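Local structure of macro domain-containing protein (Thermosipho africanus, 7OMU) at residues 233-238 against 258-263; 239-244 against 311-316. The protein carries a macro domain that holds adenosine-5-diphosphoribose in the model, joined to a second domain of the DarT family. The protein carries 1 engineered substitution. All blocks are in the same frame, centred on the assembly; numbering follows the deposited sequence.

Contact 1: 233-238 against 258-263; sequences DMFFSR and SRVKYQ. With APR (adenosine-5-diphosphoribose), chain C.
Phe235 and Val260 mark the nearest approach of the two backbones, 9.3 Å between their CA atoms, so the loop 233-238 and the helical residues 258-263 meet through side chains alone. The central pair is a salt bridge: Arg259 NH1 gives Asp233 OD2 a bond of 2.8 Å, reaching the oxygen on its syn side, while NH2 adds a weak one to the same oxygen. Carboxylate and guanidinium are nearly perpendicular, 79° apart, so this is not the flat two-oxygen pairing. Arginine suits the place because its chain, extended from CG to NE, spans the gap and still has N-H groups for a second partner. One turn further along the helix, Gln263 OE1 takes bonds from NE (2.7 Å) and NH2 of Arg259 in the guanidinium plane, which fixes the rotation of that group. Phe235 sets CD2 over one face of the guanidinium, 3.5 Å from Arg259 CZ, the planes tilted 38° apart; the far end of the ring, CZ, packs 3.6 Å from Val260 CG2. Phe236 comes to the guanidinium edge through CE2, and its ring also stacks with Phe215. With CG anti to the backbone N (chi1 -163°), Asp233 offers OD1 to the ligand: N6 of adenosine-5-diphosphoribose donates to it at 2.9 Å. The neighbouring backbone N of Met234 donates to N1 of the same adenine at 3.1 Å, so acceptor and donor read the base edge together, an arrangement well known in macro domains. The chemistry implies second-shell positioning: Gln263 holds Arg259, which probably helps to steady Asp233, the residue that accepts from the adenine; the adjacent positive charge probably keeps the carboxylate ionised and ready to accept.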
loop_
_atom_site.group_PDB
_atom_site.type_symbol
_atom_site.label_atom_id
_atom_site.label_comp_id
_atom_site.label_asym_id
_atom_site.label_seq_id
_atom_site.Cartn_x
_atom_site.Cartn_y
_atom_site.Cartn_z
ATOM N N ASP A 233 -7.105 -1.112 1.060
ATOM C CA ASP A 233 -6.346 -2.383 0.931
ATOM C C ASP A 233 -6.172 -2.995 2.322
ATOM O O ASP A 233 -5.496 -2.380 3.155
ATOM C CB ASP A 233 -4.991 -2.140 0.268
ATOM C CG ASP A 233 -4.347 -3.402 -0.270
ATOM O OD1 ASP A 233 -4.755 -4.497 0.160
ATOM O OD2 ASP A 233 -3.436 -3.270 -1.118
ATOM N N MET A 234 -6.776 -4.161 2.549
ATOM C CA MET A 234 -6.756 -4.900 3.837
ATOM C C MET A 234 -5.307 -5.157 4.275
ATOM O O MET A 234 -5.028 -5.043 5.482
ATOM C CB MET A 234 -7.480 -6.240 3.681
ATOM C CG MET A 234 -7.604 -7.018 4.971
ATOM S SD MET A 234 -8.666 -8.461 4.783
ATOM C CE MET A 234 -7.671 -9.444 3.664
ATOM N N PHE A 235 -4.423 -5.489 3.329
ATOM C CA PHE A 235 -3.050 -5.989 3.605
ATOM C C PHE A 235 -2.148 -4.829 4.045
ATOM O O PHE A 235 -1.101 -5.089 4.676
ATOM C CB PHE A 235 -2.520 -6.759 2.395
ATOM C CG PHE A 235 -3.385 -7.934 2.020
ATOM C CD1 PHE A 235 -3.432 -9.060 2.825
ATOM C CD2 PHE A 235 -4.184 -7.900 0.890
ATOM C CE1 PHE A 235 -4.247 -10.136 2.498
ATOM C CE2 PHE A 235 -4.990 -8.979 0.557
ATOM C CZ PHE A 235 -5.020 -10.094 1.361
ATOM N N PHE A 236 -2.554 -3.592 3.749
ATOM C CA PHE A 236 -1.869 -2.348 4.196
ATOM C C PHE A 236 -2.610 -1.738 5.392
ATOM O O PHE A 236 -2.138 -0.712 5.911
ATOM C CB PHE A 236 -1.719 -1.360 3.035
ATOM C CG PHE A 236 -0.637 -1.739 2.057
ATOM C CD1 PHE A 236 0.695 -1.675 2.425
ATOM C CD2 PHE A 236 -0.948 -2.176 0.781
ATOM C CE1 PHE A 236 1.694 -2.034 1.535
ATOM C CE2 PHE A 236 0.050 -2.535 -0.111
ATOM C CZ PHE A 236 1.368 -2.467 0.271
ATOM N N SER A 237 -3.725 -2.335 5.830
ATOM C CA SER A 237 -4.269 -2.119 7.199
ATOM C C SER A 237 -3.179 -2.566 8.166
ATOM O O SER A 237 -2.336 -3.389 7.753
ATOM C CB SER A 237 -5.566 -2.855 7.458
ATOM O OG SER A 237 -5.344 -4.112 8.078
ATOM N N ARG A 238 -3.182 -2.051 9.389
ATOM C CA ARG A 238 -2.191 -2.478 10.407
ATOM C C ARG A 238 -2.919 -3.294 11.482
ATOM O O ARG A 238 -2.419 -3.354 12.628
ATOM C CB ARG A 238 -1.417 -1.252 10.898
ATOM C CG ARG A 238 -0.551 -0.625 9.815
ATOM C CD ARG A 238 0.626 0.153 10.372
ATOM N NE ARG A 238 1.561 -0.682 11.121
ATOM C CZ ARG A 238 2.482 -1.486 10.588
ATOM N NH1 ARG A 238 2.611 -1.601 9.276
ATOM N NH2 ARG A 238 3.273 -2.187 11.382
ATOM N N SER A 258 -6.449 -15.252 -4.480
ATOM C CA SER A 258 -5.407 -15.215 -5.537
ATOM C C SER A 258 -4.236 -14.342 -5.080
ATOM O O SER A 258 -3.091 -14.808 -5.159
ATOM C CB SER A 258 -5.967 -14.724 -6.836
ATOM O OG SER A 258 -4.996 -14.806 -7.862
ATOM N N ARG A 259 -4.510 -13.120 -4.623
ATOM C CA ARG A 259 -3.456 -12.180 -4.159
ATOM C C ARG A 259 -2.693 -12.797 -2.985
ATOM O O ARG A 259 -1.459 -12.635 -2.938
ATOM C CB ARG A 259 -4.043 -10.842 -3.712
ATOM C CG ARG A 259 -3.091 -10.047 -2.838
ATOM C CD ARG A 259 -3.361 -8.568 -2.919
ATOM N NE ARG A 259 -2.415 -7.846 -2.091
ATOM C CZ ARG A 259 -2.469 -6.544 -1.857
ATOM N NH1 ARG A 259 -3.429 -5.813 -2.404
ATOM N NH2 ARG A 259 -1.558 -5.977 -1.082
ATOM N N VAL A 260 -3.411 -13.445 -2.065
ATOM C CA VAL A 260 -2.833 -14.102 -0.856
ATOM C C VAL A 260 -1.852 -15.186 -1.312
ATOM O O VAL A 260 -0.784 -15.302 -0.697
ATOM C CB VAL A 260 -3.926 -14.678 0.063
ATOM C CG1 VAL A 260 -3.328 -15.519 1.183
ATOM C CG2 VAL A 260 -4.806 -13.577 0.636
ATOM N N LYS A 261 -2.205 -15.926 -2.363
ATOM C CA LYS A 261 -1.391 -17.046 -2.906
ATOM C C LYS A 261 -0.060 -16.507 -3.437
ATOM O O LYS A 261 0.955 -17.215 -3.306
ATOM C CB LYS A 261 -2.149 -17.790 -4.007
ATOM C CG LYS A 261 -1.516 -19.107 -4.428
ATOM C CD LYS A 261 -2.428 -19.975 -5.259
ATOM C CE LYS A 261 -2.617 -19.457 -6.667
ATOM N NZ LYS A 261 -3.663 -20.222 -7.387
ATOM N N TYR A 262 -0.052 -15.307 -4.018
ATOM C CA TYR A 262 1.151 -14.736 -4.677
ATOM C C TYR A 262 1.977 -13.979 -3.637
ATOM O O TYR A 262 3.204 -14.178 -3.612
ATOM C CB TYR A 262 0.756 -13.924 -5.916
ATOM C CG TYR A 262 0.285 -14.809 -7.042
ATOM C CD1 TYR A 262 1.156 -15.674 -7.687
ATOM C CD2 TYR A 262 -1.046 -14.837 -7.420
ATOM C CE1 TYR A 262 0.725 -16.521 -8.692
ATOM C CE2 TYR A 262 -1.496 -15.683 -8.420
ATOM C CZ TYR A 262 -0.609 -16.529 -9.061
ATOM O OH TYR A 262 -1.070 -17.362 -10.045
ATOM N N GLN A 263 1.324 -13.170 -2.799
ATOM C CA GLN A 263 2.002 -12.295 -1.807
ATOM C C GLN A 263 2.447 -13.134 -0.600
ATOM O O GLN A 263 3.550 -12.878 -0.104
ATOM C CB GLN A 263 1.100 -11.124 -1.403
ATOM C CG GLN A 263 1.884 -9.921 -0.895
ATOM C CD GLN A 263 1.056 -8.690 -0.610
ATOM O OE1 GLN A 263 -0.133 -8.611 -0.901
ATOM N NE2 GLN A 263 1.698 -7.693 -0.030
HETATM N N1 APR C . -8.876 -5.128 0.481
HETATM C C2 APR C . -10.186 -5.153 0.763
HETATM N N3 APR C . -11.171 -5.802 0.145
HETATM C C4 APR C . -10.692 -6.505 -0.896
HETATM C C5 APR C . -9.378 -6.578 -1.312
HETATM C C6 APR C . -8.426 -5.845 -0.576
HETATM N N6 APR C . -7.126 -5.819 -0.861
HETATM N N7 APR C . -9.273 -7.405 -2.424
HETATM C C8 APR C . -10.500 -7.811 -2.656
HETATM N N9 APR C . -11.408 -7.291 -1.758
HETATM C "C1'" APR C . -12.854 -7.518 -1.703
HETATM C "C2'" APR C . -13.498 -7.777 -3.063
HETATM O "O2'" APR C . -13.969 -6.577 -3.638
HETATM C "C3'" APR C . -14.634 -8.759 -2.741
HETATM O "O3'" APR C . -15.900 -8.121 -2.844
HETATM O "O4'" APR C . -13.084 -8.669 -0.929
HETATM C "C4'" APR C . -14.358 -9.246 -1.308
HETATM C "C5'" APR C . -14.311 -10.745 -1.111
HETATM O "O5'" APR C . -13.238 -11.329 -1.912
HETATM P PA APR C . -13.392 -12.772 -2.619
HETATM O O1A APR C . -12.062 -13.453 -2.643
HETATM O O2A APR C . -14.106 -12.615 -3.922
HETATM O O3A APR C . -14.343 -13.564 -1.591
HETATM P PB APR C . -15.642 -14.502 -1.739
HETATM O O1B APR C . -16.690 -13.737 -2.478
HETATM O O2B APR C . -15.996 -15.048 -0.395
HETATM O O5D APR C . -15.084 -15.690 -2.672
HETATM C C5D APR C . -14.374 -16.814 -2.076
HETATM O O4D APR C . -12.859 -17.018 -3.945
HETATM O O1D APR C . -11.203 -16.095 -2.635
HETATM C C1D APR C . -11.570 -17.218 -3.349
HETATM O O2D APR C . -10.695 -19.398 -2.535
HETATM C C2D APR C . -11.710 -18.421 -2.403
HETATM O O3D APR C . -13.089 -19.958 -3.725
HETATM C C3D APR C . -13.102 -18.979 -2.695
HETATM C C4D APR C . -13.844 -17.722 -3.161
#

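Contact 2: 239-244 against 311-316; sequences MQTLTV and QTWFLL
Gln240 NE2 donates to Gln311 OE1 at 3.1 Å, the donor standing above the acceptor's carbonyl plane, and the same nitrogen rests over one face of the Trp313 indole, 3.3 Å from CE3. The bend at chi2 (-101°) turns the Gln240 amide over that ring, and a hydrogen bond from Thr241 OG1 to its OE1 helps hold it there. Behind these side chains runs a parallel ladder: Trp313 N bonds to Gln240 O at 2.8 Å, Leu242 N to Trp313 O, Leu315 N to Leu242 O, and Val244 N to Leu315 O. Beta-branched Thr241, Thr243 and Val244 suit the extended backbone. Thr241 CG2 packs on Leu315 CB (3.8 Å), while Thr243, which lies beside Leu315, has its OG1 hydrogen-bonded to Ala352 O. On the face of Leu242, Phe314 and Val244, the methyl CG2 of Val244 meets the Phe314 ring at its edge, 3.9 Å from CD2. Phe314 and Leu316 also pack on Val267 of helix 265-275; on the face of Thr241, Trp313 and Leu315, Leu287 of the adjoining strand 286-288 touches all three. Strand 241-246 thus lies between parallel strands 351-354 and 313-318, with antiparallel strand 286-288 beyond the latter.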
loop_
_atom_site.group_PDB
_atom_site.type_symbol
_atom_site.label_atom_id
_atom_site.label_comp_id
_atom_site.label_asym_id
_atom_site.label_seq_id
_atom_site.Cartn_x
_atom_site.Cartn_y
_atom_site.Cartn_z
ATOM N N MET A 239 -4.028 -3.943 11.110
ATOM C CA MET A 239 -4.737 -4.913 11.985
ATOM C C MET A 239 -3.838 -6.143 12.159
ATOM O O MET A 239 -3.090 -6.483 11.220
ATOM C CB MET A 239 -6.088 -5.344 11.402
ATOM C CG MET A 239 -7.092 -4.210 11.238
ATOM S SD MET A 239 -7.501 -3.327 12.769
ATOM C CE MET A 239 -6.556 -1.826 12.525
ATOM N N GLN A 240 -3.911 -6.768 13.330
ATOM C CA GLN A 240 -3.004 -7.863 13.760
ATOM C C GLN A 240 -3.416 -9.172 13.069
ATOM O O GLN A 240 -2.533 -10.004 12.816
ATOM C CB GLN A 240 -3.023 -7.939 15.288
ATOM C CG GLN A 240 -2.188 -9.070 15.867
ATOM C CD GLN A 240 -3.003 -10.267 16.295
ATOM O OE1 GLN A 240 -4.197 -10.386 16.013
ATOM N NE2 GLN A 240 -2.355 -11.169 17.011
ATOM N N THR A 241 -4.704 -9.349 12.778
ATOM C CA THR A 241 -5.261 -10.564 12.130
ATOM C C THR A 241 -6.007 -10.137 10.866
ATOM O O THR A 241 -6.965 -9.354 10.976
ATOM C CB THR A 241 -6.161 -11.343 13.097
ATOM O OG1 THR A 241 -5.354 -11.813 14.179
ATOM C CG2 THR A 241 -6.863 -12.514 12.443
ATOM N N LEU A 242 -5.558 -10.622 9.709
ATOM C CA LEU A 242 -6.215 -10.403 8.398
ATOM C C LEU A 242 -7.018 -11.660 8.061
ATOM O O LEU A 242 -6.438 -12.759 8.050
ATOM C CB LEU A 242 -5.153 -10.107 7.332
ATOM C CG LEU A 242 -4.084 -9.085 7.728
ATOM C CD1 LEU A 242 -3.180 -8.775 6.543
ATOM C CD2 LEU A 242 -4.710 -7.805 8.271
ATOM N N THR A 243 -8.313 -11.493 7.828
ATOM C CA THR A 243 -9.244 -12.586 7.470
ATOM C C THR A 243 -9.220 -12.755 5.952
ATOM O O THR A 243 -9.070 -11.755 5.243
ATOM C CB THR A 243 -10.636 -12.300 8.036
ATOM O OG1 THR A 243 -10.446 -11.833 9.371
ATOM C CG2 THR A 243 -11.532 -13.514 8.032
ATOM N N VAL A 244 -9.320 -13.993 5.483
ATOM C CA VAL A 244 -9.185 -14.354 4.048
ATOM C C VAL A 244 -10.316 -15.325 3.723
ATOM O O VAL A 244 -10.330 -16.425 4.308
ATOM C CB VAL A 244 -7.802 -14.970 3.771
ATOM C CG1 VAL A 244 -7.675 -15.464 2.337
ATOM C CG2 VAL A 244 -6.682 -13.999 4.107
ATOM N N GLN A 311 3.374 -8.086 14.684
ATOM C CA GLN A 311 2.978 -9.435 14.181
ATOM C C GLN A 311 1.704 -9.325 13.331
ATOM O O GLN A 311 0.853 -8.457 13.621
ATOM C CB GLN A 311 2.775 -10.418 15.339
ATOM C CG GLN A 311 1.454 -10.243 16.085
ATOM C CD GLN A 311 1.353 -11.031 17.370
ATOM O OE1 GLN A 311 0.457 -10.801 18.181
ATOM N NE2 GLN A 311 2.261 -11.973 17.577
ATOM N N THR A 312 1.592 -10.181 12.313
ATOM C CA THR A 312 0.438 -10.247 11.380
ATOM C C THR A 312 0.053 -11.715 11.183
ATOM O O THR A 312 0.825 -12.456 10.543
ATOM C CB THR A 312 0.741 -9.546 10.049
ATOM O OG1 THR A 312 1.155 -8.208 10.326
ATOM C CG2 THR A 312 -0.453 -9.519 9.121
ATOM N N TRP A 313 -1.091 -12.103 11.746
ATOM C CA TRP A 313 -1.716 -13.447 11.625
ATOM C C TRP A 313 -2.712 -13.427 10.466
ATOM O O TRP A 313 -3.142 -12.330 10.077
ATOM C CB TRP A 313 -2.415 -13.840 12.933
ATOM C CG TRP A 313 -1.510 -14.014 14.114
ATOM C CD1 TRP A 313 -0.145 -14.064 14.121
ATOM C CD2 TRP A 313 -1.921 -14.215 15.476
ATOM N NE1 TRP A 313 0.321 -14.269 15.394
ATOM C CE2 TRP A 313 -0.746 -14.363 16.246
ATOM C CE3 TRP A 313 -3.161 -14.284 16.116
ATOM C CZ2 TRP A 313 -0.783 -14.567 17.624
ATOM C CZ3 TRP A 313 -3.196 -14.489 17.477
ATOM C CH2 TRP A 313 -2.023 -14.631 18.219
ATOM N N PHE A 314 -3.063 -14.602 9.951
ATOM C CA PHE A 314 -4.070 -14.793 8.880
ATOM C C PHE A 314 -5.163 -15.725 9.399
ATOM O O PHE A 314 -4.833 -16.838 9.833
ATOM C CB PHE A 314 -3.422 -15.365 7.618
ATOM C CG PHE A 314 -2.612 -14.364 6.841
ATOM C CD1 PHE A 314 -1.338 -14.013 7.253
ATOM C CD2 PHE A 314 -3.137 -13.759 5.714
ATOM C CE1 PHE A 314 -0.595 -13.091 6.535
ATOM C CE2 PHE A 314 -2.391 -12.833 5.000
ATOM C CZ PHE A 314 -1.119 -12.500 5.407
ATOM N N LEU A 315 -6.413 -15.259 9.370
ATOM C CA LEU A 315 -7.612 -16.062 9.707
ATOM C C LEU A 315 -8.204 -16.580 8.398
ATOM O O LEU A 315 -8.597 -15.752 7.571
ATOM C CB LEU A 315 -8.616 -15.194 10.471
ATOM C CG LEU A 315 -9.877 -15.913 10.951
ATOM C CD1 LEU A 315 -9.529 -16.999 11.959
ATOM C CD2 LEU A 315 -10.869 -14.933 11.555
ATOM N N LEU A 316 -8.217 -17.899 8.214
ATOM C CA LEU A 316 -8.847 -18.571 7.050
ATOM C C LEU A 316 -10.323 -18.807 7.378
ATOM O O LEU A 316 -10.614 -19.601 8.286
ATOM C CB LEU A 316 -8.091 -19.868 6.748
ATOM C CG LEU A 316 -6.597 -19.679 6.487
ATOM C CD1 LEU A 316 -5.896 -21.017 6.343
ATOM C CD2 LEU A 316 -6.364 -18.814 5.256
#

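From the N terminus, the chain leaves strand 227-231, makes the loop 233-238 and enters strand 241-246. Contact 1 closes a short loop when helix 256-263 returns to 233-238, 20 residues on; contact 2 closes a longer one, 67 residues, when strand 313-318 pairs beside 241-246. Since 239-244 falls inside the first closure and 311-316 beyond it, the two contacts cross rather than nest. Their centres are 10 Å apart and they pack directly: Phe235 CD1 lies 3.7 Å from Leu242 CD1, and Val260 CG2 is 3.8 Å from Val244 CG1. Together they tie the adenine-holding loop and its helix to the neighbouring parallel strands 241-246 and 313-318 of the macro domain sheet.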